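PDB 2PFX: uncharacterized peroxidase-related protein, which is of unknown function but, as a peroxidase-related member of the AhpD-like carboxymuconolactone decarboxylase family, may act as an alkylhydroperoxidase-type oxidoreductase. Local coordinates for residues L119-R124 / R149-N154; D128-M133 / N163-F168. All blocks are in the same frame, centred on the assembly; numbering follows the deposited sequence.

Contact 1. Residues L119-R124 / R149-N154; sequences LDARQR and RSHGFN. With ACT (acetate ion), chain C.
The side chain of Arg122 crosses that of Phe153 at about a right angle, where the first turn of helix 121-136 meets the end of helix 142-150. This is the tight part of the contact. CG of Arg122 is 3.5 Å from Phe153 CZ, and farther out the guanidinium carbon CZ of Arg122 comes within 3.4 Å of Phe153 CE1. That ring atom sits over one face of the guanidinium, displaced toward its rim, and the two planes are 33° apart. Arg122 gets there because CG is anti to the backbone N (chi1 168°) and the chain then runs extended to NE. An arginine suits the site: its CG packs against the ring and its guanidinium lies against CE1, while NE reaches Glu72 in a salt bridge. Phe153 is buried and also leans on Met126, and Arg122 O meets the edge of the Phe153 ring in plane, 3.4 Å from Phe153 CE2.

Toward solvent the contact thins to one methyl on a partly exposed ring: exposed Ala121 sets its CB 3.6 Å from His151 CE1, obliquely to the imidazole. At the ring edge ND1 of His151 donates to O of an acetate ion, 2.9 Å away and in the ring plane; the ion probably comes from the crystallisation liquor. Gly152, whose positive phi (103°) glycine readily adopts, is the C-prime residue of the Schellman motif ending helix 142-150. In the other segment, Asp120 N-caps helix 121-136, with OD1 accepting from Gln123 N at 2.9 Å.

No direct hydrogen bond joins the segments. A single water accepts from Arg122 NH1 (2.6 Å) and donates to His151 O, so the chemistry implies a junction held by van der Waals packing, with the polar link relayed by water and the Arg122 charge met by Glu72.

Contact 2. Residues D128-M133 / N163-F168; sequences DFAAKM and NVTGFF
Thr165 points from helix 163-168 toward helix 128-133 and fits between Ala130 and Met133, which lie about one helical turn apart; Met133 is selenomethionine in this crystal.

The contacts across the pair are van der Waals. The methyl CG2 of Thr165 is 3.7 Å from Met133 CB and 3.5 Å from the backbone O of Ala130. Met133 bends at its last torsion (chi3 65°), which brings its terminal methyl CE round to 3.8 Å from Thr165 CB, while SE lies 3.9 Å from Thr165 CG2. The flexible, unbranched chain thus curls against a compact beta-branched one. Alanine suits position 130, since its lone methyl lets OG1 of Thr165 come to 3.3 Å from Ala130 CB. Gly166, without a side chain, takes a more distant touch from Met133 CE.

The polar atoms nearest the contact, Thr165 OG1 and Ala130 O, find partners within their own helices. With OG1 beside the backbone N (chi1 -63°), Thr165 can hydrogen-bond the carbonyl of Ile161 one turn earlier, so its hydroxyl is provided for in a buried place and needs nothing from the facing helix. The Ala130 carbonyl likewise receives the hydroxyl of Thr134.

Further packing comes from Ile76 of helix 70-84 on Thr165, and from Ala177 of another subunit on Met133, whose carbonyl also accepts from Arg173 of that subunit.

The segment axes approach to 9.7 Å and cross at -43°, with N-to-C directions nearer parallel than antiparallel. Such a buried helix-helix interface of small and flexible side chains belongs to the core of the all-helical AhpD-like fold.

Overall arrangement
From the N terminus, the chain passes through six helices, including helix 70-84, before reaching helix 121-136, which both contacts share: contact 1 uses its start and contact 2 its second half. The chain then runs into helix 142-150, and the turn just after that helix returns to the start of helix 121-136, closing the first loop at contact 1. Helix 155-178 follows and closes a second loop at contact 2. The segments alternate in sequence, so the loops cross and neither nests in the other. The centres lie 15 Å apart, contact 1 near the periphery and contact 2 deeper, and together they tie the end of helix 142-150 and helix 155-178 to helix 121-136.

Contact 1. Residues L119-R124 / R149-N154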
loop_
_atom_site.group_PDB
_atom_site.type_symbol
_atom_site.label_atom_id
_atom_site.label_comp_id
_atom_site.label_asym_id
_atom_site.label_seq_id
_atom_site.Cartn_x
_atom_site.Cartn_y
_atom_site.Cartn_z
ATOM N N LEU A 119 5.372 -27.141 0.941
ATOM C CA LEU A 119 5.278 -27.547 -0.444
ATOM C C LEU A 119 6.669 -27.812 -1.021
ATOM O O LEU A 119 7.653 -27.237 -0.558
ATOM C CB LEU A 119 4.691 -26.415 -1.305
ATOM C CG LEU A 119 3.268 -26.011 -0.915
ATOM C CD1 LEU A 119 2.798 -24.819 -1.725
ATOM C CD2 LEU A 119 2.330 -27.192 -1.092
ATOM N N ASP A 120 6.684 -28.640 -2.061
ATOM C CA ASP A 120 7.935 -28.705 -2.812
ATOM C C ASP A 120 8.148 -27.382 -3.542
ATOM O O ASP A 120 7.228 -26.577 -3.713
ATOM C CB ASP A 120 7.937 -29.921 -3.730
ATOM C CG ASP A 120 6.952 -29.907 -4.864
ATOM O OD1 ASP A 120 6.465 -28.828 -5.248
ATOM O OD2 ASP A 120 6.660 -31.014 -5.371
ATOM N N ALA A 121 9.398 -27.142 -3.964
ATOM C CA ALA A 121 9.745 -25.862 -4.553
ATOM C C ALA A 121 8.955 -25.551 -5.819
ATOM O O ALA A 121 8.559 -24.403 -6.064
ATOM C CB ALA A 121 11.234 -25.766 -4.867
ATOM N N ARG A 122 8.735 -26.587 -6.616
ATOM C CA ARG A 122 7.954 -26.422 -7.839
ATOM C C ARG A 122 6.595 -25.781 -7.532
ATOM O O ARG A 122 6.229 -24.793 -8.174
ATOM C CB ARG A 122 7.757 -27.762 -8.531
ATOM C CG ARG A 122 6.740 -27.800 -9.664
ATOM C CD ARG A 122 6.159 -29.196 -9.842
ATOM N NE ARG A 122 4.935 -29.260 -10.636
ATOM C CZ ARG A 122 4.895 -29.225 -11.968
ATOM N NH1 ARG A 122 6.025 -29.120 -12.660
ATOM N NH2 ARG A 122 3.731 -29.288 -12.620
ATOM N N GLN A 123 5.890 -26.340 -6.555
ATOM C CA GLN A 123 4.564 -25.793 -6.277
ATOM C C GLN A 123 4.705 -24.447 -5.605
ATOM O O GLN A 123 3.901 -23.561 -5.850
ATOM C CB GLN A 123 3.755 -26.775 -5.413
ATOM C CG GLN A 123 3.373 -27.992 -6.228
ATOM C CD GLN A 123 2.440 -28.964 -5.548
ATOM O OE1 GLN A 123 2.365 -29.028 -4.326
ATOM N NE2 GLN A 123 1.760 -29.724 -6.413
ATOM N N ARG A 124 5.736 -24.314 -4.761
ATOM C CA ARG A 124 5.837 -23.016 -4.083
ATOM C C ARG A 124 6.144 -21.916 -5.066
ATOM O O ARG A 124 5.575 -20.820 -4.970
ATOM C CB ARG A 124 6.916 -23.099 -2.998
ATOM C CG ARG A 124 7.148 -21.771 -2.321
ATOM C CD ARG A 124 5.864 -21.110 -1.756
ATOM N NE ARG A 124 6.355 -19.855 -1.121
ATOM C CZ ARG A 124 6.583 -19.691 0.172
ATOM N NH1 ARG A 124 6.391 -20.616 1.101
ATOM N NH2 ARG A 124 7.045 -18.503 0.558
ATOM N N ARG A 149 11.060 -21.813 -14.823
ATOM C CA ARG A 149 11.773 -22.809 -15.619
ATOM C C ARG A 149 12.815 -23.576 -14.800
ATOM O O ARG A 149 13.044 -24.759 -15.072
ATOM C CB ARG A 149 12.481 -22.168 -16.805
ATOM C CG ARG A 149 11.513 -21.475 -17.762
ATOM C CD ARG A 149 12.130 -21.077 -19.090
ATOM N NE ARG A 149 12.790 -19.787 -19.037
ATOM C CZ ARG A 149 12.386 -18.598 -19.414
ATOM N NH1 ARG A 149 11.201 -18.404 -19.958
ATOM N NH2 ARG A 149 13.239 -17.604 -19.217
ATOM N N SER A 150 13.400 -22.908 -13.816
ATOM C CA SER A 150 14.379 -23.512 -12.934
ATOM C C SER A 150 13.816 -24.594 -12.038
ATOM O O SER A 150 14.474 -25.399 -11.373
ATOM C CB SER A 150 14.974 -22.373 -12.081
ATOM O OG SER A 150 16.313 -22.760 -11.836
ATOM N N HIS A 151 12.484 -24.666 -11.989
ATOM C CA HIS A 151 11.839 -25.724 -11.239
ATOM C C HIS A 151 10.934 -26.610 -12.097
ATOM O O HIS A 151 10.083 -27.289 -11.535
ATOM C CB HIS A 151 11.034 -25.146 -10.076
ATOM C CG HIS A 151 11.944 -24.490 -9.090
ATOM N ND1 HIS A 151 12.615 -25.225 -8.132
ATOM C CD2 HIS A 151 12.285 -23.206 -8.917
ATOM C CE1 HIS A 151 13.337 -24.382 -7.414
ATOM N NE2 HIS A 151 13.157 -23.139 -7.860
ATOM N N GLY A 152 11.177 -26.628 -13.402
ATOM C CA GLY A 152 10.662 -27.639 -14.278
ATOM C C GLY A 152 9.480 -27.227 -15.120
ATOM O O GLY A 152 9.012 -28.073 -15.892
ATOM N N PHE A 153 9.015 -25.977 -15.003
ATOM C CA PHE A 153 7.948 -25.516 -15.889
ATOM C C PHE A 153 8.487 -25.071 -17.243
ATOM O O PHE A 153 9.456 -24.315 -17.319
ATOM C CB PHE A 153 7.186 -24.345 -15.260
ATOM C CG PHE A 153 6.492 -24.731 -13.967
ATOM C CD1 PHE A 153 5.380 -25.563 -14.003
ATOM C CD2 PHE A 153 6.948 -24.277 -12.751
ATOM C CE1 PHE A 153 4.721 -25.911 -12.831
ATOM C CE2 PHE A 153 6.287 -24.593 -11.581
ATOM C CZ PHE A 153 5.169 -25.405 -11.627
ATOM N N ASN A 154 7.851 -25.528 -18.317
ATOM C CA ASN A 154 8.199 -25.012 -19.623
ATOM C C ASN A 154 7.314 -23.802 -19.964
ATOM O O ASN A 154 6.521 -23.326 -19.158
ATOM C CB ASN A 154 8.100 -26.120 -20.653
ATOM C CG ASN A 154 6.710 -26.609 -20.957
ATOM O OD1 ASN A 154 5.724 -26.021 -20.520
ATOM N ND2 ASN A 154 6.628 -27.700 -21.714
HETATM C C ACT C . 12.564 -28.769 -9.375
HETATM O O ACT C . 12.274 -28.144 -8.362
HETATM O OXT ACT C . 13.462 -28.400 -10.109
HETATM C CH3 ACT C . 11.796 -29.991 -9.728
HETATM O O HOH W 1 8.516 -29.748 -12.019
#

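Contact 2. Residues D128-M133 / N163-F168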
loop_
_atom_site.group_PDB
_atom_site.type_symbol
_atom_site.label_atom_id
_atom_site.label_comp_id
_atom_site.label_asym_id
_atom_site.label_seq_id
_atom_site.Cartn_x
_atom_site.Cartn_y
_atom_site.Cartn_z
ATOM N N ASP A 128 4.080 -18.442 -5.756
ATOM C CA ASP A 128 4.710 -17.143 -5.601
ATOM C C ASP A 128 4.526 -16.268 -6.844
ATOM O O ASP A 128 4.319 -15.051 -6.759
ATOM C CB ASP A 128 6.199 -17.337 -5.349
ATOM C CG ASP A 128 6.594 -17.823 -3.976
ATOM O OD1 ASP A 128 5.759 -17.818 -3.046
ATOM O OD2 ASP A 128 7.781 -18.212 -3.861
ATOM N N PHE A 129 4.626 -16.889 -8.017
ATOM C CA PHE A 129 4.403 -16.204 -9.290
ATOM C C PHE A 129 2.950 -15.723 -9.416
ATOM O O PHE A 129 2.666 -14.595 -9.805
ATOM C CB PHE A 129 4.786 -17.160 -10.426
ATOM C CG PHE A 129 4.880 -16.528 -11.814
ATOM C CD1 PHE A 129 6.062 -15.959 -12.268
ATOM C CD2 PHE A 129 3.794 -16.511 -12.674
ATOM C CE1 PHE A 129 6.139 -15.410 -13.532
ATOM C CE2 PHE A 129 3.852 -15.944 -13.928
ATOM C CZ PHE A 129 5.031 -15.363 -14.345
ATOM N N ALA A 130 2.022 -16.604 -9.081
ATOM C CA ALA A 130 0.603 -16.241 -9.102
ATOM C C ALA A 130 0.360 -15.066 -8.168
ATOM O O ALA A 130 -0.363 -14.134 -8.535
ATOM C CB ALA A 130 -0.260 -17.437 -8.741
ATOM N N ALA A 131 0.963 -15.112 -6.995
ATOM C CA ALA A 131 0.864 -14.051 -5.987
ATOM C C ALA A 131 1.404 -12.737 -6.508
ATOM O O ALA A 131 0.782 -11.676 -6.372
ATOM C CB ALA A 131 1.589 -14.417 -4.691
ATOM N N LYS A 132 2.576 -12.799 -7.126
ATOM C CA LYS A 132 3.152 -11.593 -7.692
ATOM C C LYS A 132 2.337 -11.037 -8.853
ATOM O O LYS A 132 2.212 -9.818 -9.077
ATOM C CB LYS A 132 4.594 -11.874 -8.123
ATOM C CG LYS A 132 5.255 -10.581 -8.634
ATOM C CD LYS A 132 6.718 -10.798 -8.996
ATOM C CE LYS A 132 7.344 -9.454 -9.365
ATOM N NZ LYS A 132 8.820 -9.558 -9.246
HETATM N N MSE A 133 1.759 -11.901 -9.671
HETATM C CA MSE A 133 0.850 -11.484 -10.720
HETATM C C MSE A 133 -0.394 -10.817 -10.141
HETATM O O MSE A 133 -0.948 -9.873 -10.683
HETATM C CB MSE A 133 0.380 -12.700 -11.508
HETATM C CG MSE A 133 1.328 -13.192 -12.582
HETATM SE SE MSE A 133 0.658 -14.655 -13.569
HETATM C CE MSE A 133 -0.800 -13.727 -14.380
ATOM N N ASN A 163 -2.656 -17.848 -17.134
ATOM C CA ASN A 163 -4.083 -17.730 -17.482
ATOM C C ASN A 163 -4.969 -18.135 -16.321
ATOM O O ASN A 163 -5.994 -17.488 -16.076
ATOM C CB ASN A 163 -4.379 -18.530 -18.749
ATOM C CG ASN A 163 -4.121 -17.671 -19.973
ATOM O OD1 ASN A 163 -5.055 -17.100 -20.538
ATOM N ND2 ASN A 163 -2.858 -17.574 -20.365
ATOM N N VAL A 164 -4.591 -19.191 -15.601
ATOM C CA VAL A 164 -5.373 -19.581 -14.438
ATOM C C VAL A 164 -5.373 -18.427 -13.435
ATOM O O VAL A 164 -6.418 -18.041 -12.942
ATOM C CB VAL A 164 -4.849 -20.870 -13.809
ATOM C CG1 VAL A 164 -5.521 -21.153 -12.476
ATOM C CG2 VAL A 164 -5.066 -22.000 -14.804
ATOM N N THR A 165 -4.195 -17.885 -13.162
ATOM C CA THR A 165 -4.054 -16.769 -12.249
ATOM C C THR A 165 -4.914 -15.580 -12.686
ATOM O O THR A 165 -5.712 -15.032 -11.921
ATOM C CB THR A 165 -2.581 -16.299 -12.182
ATOM O OG1 THR A 165 -1.740 -17.347 -11.653
ATOM C CG2 THR A 165 -2.419 -15.116 -11.246
ATOM N N GLY A 166 -4.785 -15.160 -13.944
ATOM C CA GLY A 166 -5.583 -14.049 -14.459
ATOM C C GLY A 166 -7.071 -14.325 -14.364
ATOM O O GLY A 166 -7.835 -13.426 -13.988
ATOM N N PHE A 167 -7.474 -15.546 -14.688
ATOM C CA PHE A 167 -8.893 -15.907 -14.618
ATOM C C PHE A 167 -9.447 -15.686 -13.221
ATOM O O PHE A 167 -10.530 -15.112 -13.133
ATOM C CB PHE A 167 -9.096 -17.346 -15.083
ATOM C CG PHE A 167 -10.524 -17.834 -15.179
ATOM C CD1 PHE A 167 -11.424 -17.351 -16.111
ATOM C CD2 PHE A 167 -10.935 -18.807 -14.282
ATOM C CE1 PHE A 167 -12.718 -17.839 -16.137
ATOM C CE2 PHE A 167 -12.203 -19.331 -14.308
ATOM C CZ PHE A 167 -13.076 -18.843 -15.259
ATOM N N PHE A 168 -8.758 -16.082 -12.143
ATOM C CA PHE A 168 -9.340 -15.867 -10.819
ATOM C C PHE A 168 -9.263 -14.416 -10.418
ATOM O O PHE A 168 -10.038 -13.973 -9.561
ATOM C CB PHE A 168 -8.704 -16.804 -9.759
ATOM C CG PHE A 168 -9.366 -18.158 -10.064
ATOM C CD1 PHE A 168 -10.651 -18.414 -9.605
ATOM C CD2 PHE A 168 -8.699 -19.090 -10.833
ATOM C CE1 PHE A 168 -11.261 -19.615 -9.925
ATOM C CE2 PHE A 168 -9.299 -20.305 -11.140
ATOM C CZ PHE A 168 -10.579 -20.559 -10.677
#